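Local coordinates for protein beta-galactosidase (Bacteroides thetaiotaomicron, PDB 5MUJ) that probably acts as a glycoside hydrolase, seemingly an arabinofuranosidase, on chain B of the plant pectin rhamnogalacturonan II, whose glycan it binds, at residues E35-Y38 against E39-T43; Y158-K162 against A163-V167; K254-G258 against N259-A263; V337-D341 against G342-H346. All blocks are in the same frame, centred on the assembly; numbering follows the deposited sequence.

Contact 1 of 4, residues E35-Y38 against E39-T43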
# COMPACT_ATOMS: atom_id res chain seq x y z
N GLU A 35 10.78 -20.21 -5.91
CA GLU A 35 9.75 -21.24 -5.61
C GLU A 35 9.53 -21.50 -4.11
O GLU A 35 8.38 -21.66 -3.68
CB GLU A 35 10.06 -22.52 -6.40
CG GLU A 35 9.85 -22.28 -7.90
CD GLU A 35 10.43 -23.35 -8.80
OE1 GLU A 35 10.85 -24.39 -8.29
OE2 GLU A 35 10.45 -23.14 -10.03
N GLN A 36 10.61 -21.50 -3.33
CA GLN A 36 10.50 -21.61 -1.87
C GLN A 36 9.75 -20.42 -1.26
O GLN A 36 8.96 -20.60 -0.35
CB GLN A 36 11.88 -21.72 -1.22
CG GLN A 36 12.62 -23.02 -1.54
CD GLN A 36 14.09 -22.99 -1.13
OE1 GLN A 36 14.58 -22.00 -0.58
NE2 GLN A 36 14.80 -24.08 -1.41
N ILE A 37 10.05 -19.21 -1.72
CA ILE A 37 9.35 -17.99 -1.25
C ILE A 37 7.86 -18.07 -1.57
O ILE A 37 7.03 -17.82 -0.70
CB ILE A 37 9.96 -16.69 -1.85
CG1 ILE A 37 11.35 -16.49 -1.25
CG2 ILE A 37 9.07 -15.48 -1.54
CD1 ILE A 37 12.22 -15.51 -2.02
N TYR A 38 7.51 -18.49 -2.79
CA TYR A 38 6.10 -18.70 -3.16
C TYR A 38 5.38 -19.65 -2.16
O TYR A 38 4.30 -19.34 -1.68
CB TYR A 38 5.95 -19.19 -4.62
CG TYR A 38 4.53 -19.60 -4.99
CD1 TYR A 38 3.59 -18.67 -5.38
CD2 TYR A 38 4.15 -20.93 -4.94
CE1 TYR A 38 2.29 -19.05 -5.71
CE2 TYR A 38 2.87 -21.32 -5.27
CZ TYR A 38 1.94 -20.40 -5.64
OH TYR A 38 0.67 -20.76 -5.96
N GLU A 39 5.99 -20.79 -1.88
CA GLU A 39 5.37 -21.78 -1.00
C GLU A 39 5.22 -21.18 0.40
O GLU A 39 4.23 -21.41 1.06
CB GLU A 39 6.23 -23.02 -0.98
CG GLU A 39 6.25 -23.82 -2.27
CD GLU A 39 4.89 -24.17 -2.88
OE1 GLU A 39 3.89 -24.36 -2.16
OE2 GLU A 39 4.83 -24.32 -4.12
N GLU A 40 6.20 -20.39 0.83
CA GLU A 40 6.15 -19.72 2.15
C GLU A 40 5.05 -18.66 2.27
O GLU A 40 4.46 -18.50 3.34
CB GLU A 40 7.53 -19.12 2.46
CG GLU A 40 7.70 -18.40 3.80
CD GLU A 40 7.56 -19.30 5.02
OE1 GLU A 40 7.69 -20.54 4.89
OE2 GLU A 40 7.37 -18.73 6.12
N VAL A 41 4.79 -17.89 1.19
CA VAL A 41 3.87 -16.73 1.29
C VAL A 41 2.46 -16.96 0.74
O VAL A 41 1.59 -16.11 0.91
CB VAL A 41 4.48 -15.46 0.64
CG1 VAL A 41 5.86 -15.22 1.21
CG2 VAL A 41 4.50 -15.60 -0.86
N LYS A 42 2.21 -18.10 0.12
CA LYS A 42 0.94 -18.28 -0.57
C LYS A 42 -0.24 -18.36 0.40
O LYS A 42 -0.08 -18.86 1.52
CB LYS A 42 0.95 -19.48 -1.52
CG LYS A 42 1.14 -20.82 -0.82
CD LYS A 42 1.24 -21.98 -1.80
CE LYS A 42 1.04 -23.33 -1.11
NZ LYS A 42 1.05 -24.46 -2.07
N THR A 43 -1.38 -17.92 -0.09
CA THR A 43 -2.64 -17.89 0.62
C THR A 43 -3.79 -18.30 -0.29
O THR A 43 -4.47 -17.46 -0.88
CB THR A 43 -2.90 -16.50 1.18
OG1 THR A 43 -2.86 -15.53 0.09
CG2 THR A 43 -1.90 -16.20 2.25

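Contact 2 of 4, residues Y158-K162 against A163-V167. With RAM (alpha-L-rhamnopyranose), chain B; RAM (alpha-L-rhamnopyranose), chain C.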
# COMPACT_ATOMS: atom_id res chain seq x y z
N TYR A 158 -11.73 11.17 -7.01
CA TYR A 158 -10.92 10.00 -6.76
C TYR A 158 -9.45 10.21 -7.20
O TYR A 158 -9.17 10.39 -8.38
CB TYR A 158 -11.50 8.79 -7.46
CG TYR A 158 -10.86 7.48 -7.06
CD1 TYR A 158 -11.13 6.91 -5.80
CD2 TYR A 158 -10.00 6.79 -7.91
CE1 TYR A 158 -10.57 5.69 -5.41
CE2 TYR A 158 -9.42 5.58 -7.52
CZ TYR A 158 -9.72 5.02 -6.28
OH TYR A 158 -9.15 3.82 -5.93
N GLU A 159 -8.55 10.14 -6.23
CA GLU A 159 -7.11 10.25 -6.42
C GLU A 159 -6.76 11.52 -7.19
O GLU A 159 -7.09 12.60 -6.74
CB GLU A 159 -6.52 8.94 -6.96
CG GLU A 159 -6.67 7.79 -5.96
CD GLU A 159 -5.80 6.57 -6.20
OE1 GLU A 159 -5.31 6.37 -7.33
OE2 GLU A 159 -5.63 5.75 -5.26
N ALA A 160 -6.13 11.37 -8.36
CA ALA A 160 -5.54 12.49 -9.08
C ALA A 160 -6.43 13.02 -10.18
O ALA A 160 -5.95 13.73 -11.04
CB ALA A 160 -4.17 12.12 -9.63
N VAL A 161 -7.72 12.70 -10.18
CA VAL A 161 -8.60 13.16 -11.26
C VAL A 161 -8.72 14.70 -11.43
O VAL A 161 -8.87 15.17 -12.57
CB VAL A 161 -10.01 12.50 -11.13
CG1 VAL A 161 -10.77 13.04 -9.93
CG2 VAL A 161 -10.83 12.68 -12.40
N LYS A 162 -8.69 15.46 -10.33
CA LYS A 162 -8.78 16.94 -10.38
C LYS A 162 -7.45 17.69 -10.21
O LYS A 162 -7.33 18.85 -10.62
CB LYS A 162 -9.81 17.49 -9.37
CG LYS A 162 -11.28 17.20 -9.69
CD LYS A 162 -11.74 17.49 -11.12
CE LYS A 162 -13.08 16.85 -11.43
NZ LYS A 162 -14.17 17.25 -10.49
N ALA A 163 -6.47 17.03 -9.60
CA ALA A 163 -5.19 17.63 -9.30
C ALA A 163 -4.22 16.53 -8.92
O ALA A 163 -4.64 15.47 -8.47
CB ALA A 163 -5.30 18.65 -8.16
N PRO A 164 -2.92 16.78 -9.03
CA PRO A 164 -1.94 15.76 -8.69
C PRO A 164 -1.86 15.42 -7.19
O PRO A 164 -2.35 16.17 -6.33
CB PRO A 164 -0.61 16.33 -9.24
CG PRO A 164 -0.82 17.78 -9.32
CD PRO A 164 -2.27 17.95 -9.67
N LEU A 165 -1.24 14.29 -6.91
CA LEU A 165 -1.01 13.87 -5.52
C LEU A 165 0.48 13.84 -5.20
O LEU A 165 1.30 13.50 -6.08
CB LEU A 165 -1.66 12.54 -5.25
CG LEU A 165 -3.08 12.41 -5.74
CD1 LEU A 165 -3.32 10.94 -6.07
CD2 LEU A 165 -4.07 12.92 -4.71
N PHE A 166 0.84 14.31 -4.01
CA PHE A 166 2.22 14.40 -3.57
C PHE A 166 2.40 13.60 -2.29
O PHE A 166 1.40 13.32 -1.61
CB PHE A 166 2.65 15.87 -3.33
CG PHE A 166 2.20 16.84 -4.39
CD1 PHE A 166 2.37 16.56 -5.74
CD2 PHE A 166 1.60 18.03 -4.03
CE1 PHE A 166 1.94 17.45 -6.72
CE2 PHE A 166 1.18 18.94 -5.00
CZ PHE A 166 1.34 18.63 -6.34
N VAL A 167 3.64 13.27 -1.92
CA VAL A 167 3.94 12.53 -0.68
C VAL A 167 4.01 13.45 0.54
O VAL A 167 4.87 14.27 0.68
CB VAL A 167 5.26 11.68 -0.76
CG1 VAL A 167 5.44 10.70 0.43
CG2 VAL A 167 5.24 10.83 -2.00
C1 RAM B . -6.03 3.12 -10.11
C2 RAM B . -5.90 3.16 -8.61
C3 RAM B . -7.00 2.29 -8.02
C4 RAM B . -6.84 0.88 -8.59
C5 RAM B . -6.81 0.78 -10.12
C6 RAM B . -6.25 -0.55 -10.60
O2 RAM B . -4.58 2.67 -8.26
O3 RAM B . -6.96 2.27 -6.59
O4 RAM B . -7.96 0.11 -8.18
O5 RAM B . -6.13 1.86 -10.80
C1 RAM C . -10.75 13.19 -17.41
C2 RAM C . -10.58 12.46 -16.10
C3 RAM C . -9.78 11.19 -16.28
C4 RAM C . -8.44 11.51 -16.94
C5 RAM C . -8.56 12.38 -18.20
C6 RAM C . -7.23 12.99 -18.61
O2 RAM C . -9.87 13.39 -15.26
O3 RAM C . -9.62 10.61 -14.98
O4 RAM C . -8.19 10.15 -17.28
O5 RAM C . -9.47 13.46 -18.02

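Contact 3 of 4, residues K254-G258 against N259-A263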
# COMPACT_ATOMS: atom_id res chain seq x y z
N LYS A 254 16.27 12.57 -0.99
CA LYS A 254 16.89 12.52 -2.32
C LYS A 254 16.34 11.29 -3.05
O LYS A 254 16.15 10.25 -2.41
CB LYS A 254 18.41 12.35 -2.23
CG LYS A 254 19.18 13.32 -1.36
CD LYS A 254 20.59 12.78 -1.16
CE LYS A 254 21.53 13.79 -0.54
NZ LYS A 254 22.72 13.12 0.06
N ARG A 255 16.07 11.41 -4.34
CA ARG A 255 15.75 10.27 -5.19
C ARG A 255 16.97 9.37 -5.36
O ARG A 255 18.11 9.86 -5.48
CB ARG A 255 15.27 10.70 -6.57
CG ARG A 255 13.83 11.12 -6.68
CD ARG A 255 13.56 12.45 -6.05
NE ARG A 255 12.18 12.84 -6.33
CZ ARG A 255 11.57 13.91 -5.86
NH1 ARG A 255 12.20 14.76 -5.07
NH2 ARG A 255 10.30 14.15 -6.24
N TYR A 256 16.72 8.08 -5.49
CA TYR A 256 17.74 7.13 -5.87
C TYR A 256 18.07 7.40 -7.34
O TYR A 256 17.15 7.50 -8.19
CB TYR A 256 17.27 5.68 -5.63
CG TYR A 256 18.23 4.64 -6.15
CD1 TYR A 256 19.50 4.50 -5.60
CD2 TYR A 256 17.87 3.78 -7.19
CE1 TYR A 256 20.39 3.55 -6.06
CE2 TYR A 256 18.75 2.81 -7.66
CZ TYR A 256 20.00 2.69 -7.10
OH TYR A 256 20.90 1.74 -7.54
N PRO A 257 19.37 7.59 -7.65
CA PRO A 257 19.70 7.95 -9.02
C PRO A 257 19.31 6.91 -10.04
O PRO A 257 19.08 7.27 -11.17
CB PRO A 257 21.22 8.08 -8.98
CG PRO A 257 21.50 8.57 -7.64
CD PRO A 257 20.57 7.73 -6.79
N GLY A 258 19.24 5.63 -9.63
CA GLY A 258 18.87 4.54 -10.53
C GLY A 258 17.38 4.26 -10.67
O GLY A 258 17.02 3.25 -11.26
N ASN A 259 16.52 5.17 -10.19
CA ASN A 259 15.07 5.01 -10.36
C ASN A 259 14.59 5.01 -11.83
O ASN A 259 15.25 5.65 -12.71
CB ASN A 259 14.32 6.13 -9.66
CG ASN A 259 14.22 5.93 -8.18
OD1 ASN A 259 14.35 4.82 -7.70
ND2 ASN A 259 14.03 7.03 -7.43
N PRO A 260 13.47 4.35 -12.15
CA PRO A 260 12.70 3.44 -11.24
C PRO A 260 13.39 2.09 -11.07
O PRO A 260 14.12 1.66 -11.96
CB PRO A 260 11.34 3.30 -11.96
CG PRO A 260 11.59 3.66 -13.40
CD PRO A 260 12.81 4.56 -13.46
N VAL A 261 13.19 1.41 -9.94
CA VAL A 261 13.85 0.13 -9.69
C VAL A 261 12.97 -1.10 -10.03
O VAL A 261 13.46 -2.22 -10.01
CB VAL A 261 14.30 0.00 -8.22
CG1 VAL A 261 15.27 1.11 -7.87
CG2 VAL A 261 13.11 -0.05 -7.25
N PHE A 262 11.69 -0.87 -10.31
CA PHE A 262 10.81 -1.98 -10.65
C PHE A 262 9.63 -1.49 -11.44
O PHE A 262 8.92 -0.61 -11.00
CB PHE A 262 10.32 -2.66 -9.37
CG PHE A 262 9.65 -3.97 -9.62
CD1 PHE A 262 10.27 -5.01 -10.31
CD2 PHE A 262 8.40 -4.19 -9.09
CE1 PHE A 262 9.64 -6.23 -10.51
CE2 PHE A 262 7.75 -5.39 -9.29
CZ PHE A 262 8.36 -6.42 -10.00
N ALA A 263 9.45 -2.06 -12.63
CA ALA A 263 8.43 -1.64 -13.54
C ALA A 263 8.09 -2.78 -14.47
O ALA A 263 8.91 -3.68 -14.68
CB ALA A 263 8.90 -0.45 -14.35
O HOH W 1 17.05 7.30 -13.04

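Contact 4 of 4, residues V337-D341 against G342-H346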
# COMPACT_ATOMS: atom_id res chain seq x y z
N VAL A 337 0.74 -8.22 4.22
CA VAL A 337 0.88 -9.63 4.55
C VAL A 337 1.43 -9.82 5.97
O VAL A 337 2.46 -9.25 6.36
CB VAL A 337 1.76 -10.37 3.50
CG1 VAL A 337 1.71 -11.88 3.69
CG2 VAL A 337 1.31 -10.05 2.09
N ILE A 338 0.74 -10.62 6.77
CA ILE A 338 1.18 -10.90 8.11
C ILE A 338 1.37 -12.40 8.18
O ILE A 338 0.46 -13.13 7.80
CB ILE A 338 0.10 -10.51 9.15
CG1 ILE A 338 -0.23 -9.02 9.11
CG2 ILE A 338 0.54 -10.91 10.55
CD1 ILE A 338 0.89 -8.09 9.54
N LYS A 339 2.54 -12.86 8.61
CA LYS A 339 2.67 -14.24 9.09
C LYS A 339 2.69 -14.27 10.62
O LYS A 339 3.59 -13.75 11.26
CB LYS A 339 3.89 -14.96 8.52
CG LYS A 339 3.89 -16.43 8.93
CD LYS A 339 4.91 -17.31 8.26
CE LYS A 339 4.70 -18.75 8.73
NZ LYS A 339 5.68 -19.66 8.12
N HIS A 340 1.72 -14.97 11.21
CA HIS A 340 1.60 -15.05 12.66
C HIS A 340 1.11 -16.43 13.05
O HIS A 340 0.17 -16.94 12.43
CB HIS A 340 0.65 -13.98 13.17
CG HIS A 340 0.50 -13.96 14.66
ND1 HIS A 340 1.47 -13.47 15.50
CD2 HIS A 340 -0.51 -14.38 15.46
CE1 HIS A 340 1.06 -13.57 16.76
NE2 HIS A 340 -0.13 -14.15 16.76
N ASP A 341 1.76 -17.03 14.07
CA ASP A 341 1.39 -18.33 14.61
C ASP A 341 1.14 -19.34 13.51
O ASP A 341 0.12 -19.99 13.48
CB ASP A 341 0.16 -18.17 15.53
CG ASP A 341 -0.14 -19.42 16.33
OD1 ASP A 341 0.80 -20.02 16.92
OD2 ASP A 341 -1.32 -19.80 16.34
N GLY A 342 2.08 -19.44 12.58
CA GLY A 342 2.05 -20.46 11.54
C GLY A 342 1.02 -20.29 10.43
O GLY A 342 0.78 -21.22 9.66
N VAL A 343 0.43 -19.10 10.32
CA VAL A 343 -0.59 -18.82 9.30
C VAL A 343 -0.22 -17.51 8.63
O VAL A 343 0.15 -16.55 9.32
CB VAL A 343 -1.98 -18.74 9.95
CG1 VAL A 343 -3.07 -18.50 8.92
CG2 VAL A 343 -2.27 -20.01 10.76
N VAL A 344 -0.32 -17.48 7.29
CA VAL A 344 -0.13 -16.27 6.49
C VAL A 344 -1.47 -15.62 6.16
O VAL A 344 -2.39 -16.30 5.72
CB VAL A 344 0.61 -16.54 5.16
CG1 VAL A 344 0.84 -15.21 4.41
CG2 VAL A 344 1.93 -17.22 5.40
N TYR A 345 -1.58 -14.31 6.45
CA TYR A 345 -2.78 -13.53 6.19
C TYR A 345 -2.39 -12.48 5.16
O TYR A 345 -1.54 -11.64 5.44
CB TYR A 345 -3.29 -12.82 7.46
CG TYR A 345 -3.60 -13.72 8.65
CD1 TYR A 345 -2.59 -14.27 9.44
CD2 TYR A 345 -4.92 -13.98 9.01
CE1 TYR A 345 -2.89 -15.10 10.51
CE2 TYR A 345 -5.22 -14.79 10.09
CZ TYR A 345 -4.21 -15.32 10.83
OH TYR A 345 -4.49 -16.14 11.92
N HIS A 346 -3.04 -12.52 4.00
CA HIS A 346 -2.79 -11.59 2.93
C HIS A 346 -4.01 -10.68 2.82
O HIS A 346 -5.06 -11.10 2.35
CB HIS A 346 -2.52 -12.32 1.64
CG HIS A 346 -1.94 -11.45 0.55
ND1 HIS A 346 -1.01 -11.94 -0.34
CD2 HIS A 346 -2.22 -10.17 0.14
CE1 HIS A 346 -0.69 -10.99 -1.22
NE2 HIS A 346 -1.41 -9.92 -0.96
O HOH W 2 -2.46 -17.14 13.34

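Contact 1 of 4, residues E35-Y38 against E39-T43
The last turn of helix 31-41 runs out here, and the side chains of E39 and K42 gather around the Y38 ring. With CG anti to the backbone N (chi1 173°), Y38 lays its ring alongside the emerging chain: K42 CB lies over one face, and K42 CD comes within 3.9 Å of Y38 CE2. E39 approaches from another direction, its OE2 in the ring plane at the edge, 3.6 Å from Y38 CD2, with carboxylate and ring nearly perpendicular (85°). The other oxygen, E39 OE1, takes K42 NZ at 2.8 Å through its syn lone pair, closing a salt bridge three residues apart along the chain. The backbone bond from V41 N to I37 O (2.9 Å) keeps helical form, whereas the one from K42 N to Y38 O is weak, as K42 leaves helical geometry. On the buried side I37 CG2 touches V41 CG1 at 4.2 Å, and both residues pack on strand 282-290; Y38 also stacks on W315. The E39 carboxylate thus divides its oxygens between an ammonium group and the ring's C-H edge, both probably favourable electrostatically, and the salt bridge joins the last helical turn to the first residue that leaves it.

Contact 2 of 4, residues Y158-K162 against A163-V167
L165 sends CG anti to its own carbonyl carbon (chi1 -47°), and a chi2 of 150° swings CD1 back against the preceding loop, 3.8 Å from A160 CB and 3.9 Å from E159 CB. CD2, the second branch, lies 3.7 Å from E159 O, so both methyls lie over the same face of the E159-A160 peptide. That peptide belongs to a type II' turn from Y158 to V161, in which E159 adopts a positive phi (53°). Further along, A160 CA makes a C-H...O contact with A163 O at 3.2 Å. The turn presents its other side chains to the bound glycan. Y158 OH hydrogen-bonds O3 of the chain B rhamnose at 2.8 Å, the sugar oxygen lying in the ring plane at its edge, while E159 CG rests over one face of the same ring. E159 OE1 approaches C2 of that rhamnose (3.5 Å), and OE2 is held by Y90. V161 CG2 leans on the chain C rhamnose, and A160 touches the fucose-derived unit 8PK. Four consecutive residues of the pocket therefore offer a polar hydroxyl at one end and aliphatic surface at the other, while the apolar grip of L165 backs the turn from the protein side.

Contact 3 of 4, residues K254-G258 against N259-A263
N259 folds its side chain back over the Y256 carbonyl, beginning with CB, 3.5 Å from Y256 O. CG lies closer still, at 3.3 Å from the same oxygen. Beyond it the amide divides: OD1 reaches the edge of the Y256 ring in its plane, 3.7 Å from CD2, whereas ND2 turns toward the strand and passes 4.0 Å from R255 CB. Although ND2 is also near Y256 O, its hydrogens point elsewhere, to I244 O and to Q198 OE1. Keeping CG anti to its carbonyl carbon (chi1 -78°) holds the amide in this position, its plane 67° from that of the ring. Without the amide, as with an alanine here, I244 O and Q198 OE1 would probably lose a shared donor and the ring edge of Y256 its polar neighbour.

The backbone of the same residue closes a type I turn, N259 N donating to Y256 O at 3.1 Å in a fairly straight bond (161°) that arrives from well above the carbonyl plane. Inside the turn G258 N sits over one face of the Y256 ring, toward its rim, and a water joins P257 O to N259 O on the outer side. V261 CG1 then packs against Y256 CD2 at 3.8 Å, crossing it at about a right angle beyond the cis peptide before P260. Next, V261 and F262 face V242 together in a classic beta bulge. Turn and bulge follow the short edge strand 254-255 and begin the passage toward strand 270-279, a blade-to-blade connection of a five-bladed beta-propeller.

Contact 4 of 4, residues V337-D341 against G342-H346
V337 fits closely between V344 and H346, two residues whose side chains share its face of the hairpin. Its CG1 meets V344 CG1 at 3.5 Å, while CG2, anti to the carbonyl carbon, sits over the centre of the H346 ring, 3.8 Å from the centroid and only 7° off the normal, a CH-pi contact. Since S335 also holds H346 NE2, the ring is fixed by face and edge, and an alanine here would probably uncover the V337 methyl and leave S335 OG without that partner. In the hydrogen-bonded pair I338-Y345, two nearly straight bonds form, I338 N to Y345 O at 2.8 Å and Y345 N to I338 O at 2.7 Å. Toward the tip the fit relaxes. K339 CG, on an extended chain, comes no nearer than 4.1 Å to V344 CG2, and D341 and G342 stand exposed at the corners of a type I' turn. There a water links H340 O (2.8 Å) to Y345 OH. Strand 343-351 continues the sheet through strand 357-363; from one face of the hairpin I338 and H340 touch strand 59-68, while on the face of V337 and V344 the K339 ammonium pairs with E40 of helix 31-41.

How the contacts relate
From the N terminus, contact 1 ends helix 31-41 just before strand 45-51. Contact 2 folds the end of the loop between strands 146-153 and 166-172 back on itself, contact 3 closes the turn after strand 254-255, and contact 4 the hairpin of strands 331-340 and 343-351. All are local and in series; none encloses or crosses another. Contacts 1 and 4 nevertheless touch, T43 packing on V344 and H346 near the blade where strand 45-51 joins the three C-terminal strands, a closure familiar from beta-propellers. Contact 2, at the glycan, lies across the chain's centre from both, its nearest atoms about 17 Å from contact 4. Contact 3 stands apart, about 7 Å from contact 2 at the nearest atoms.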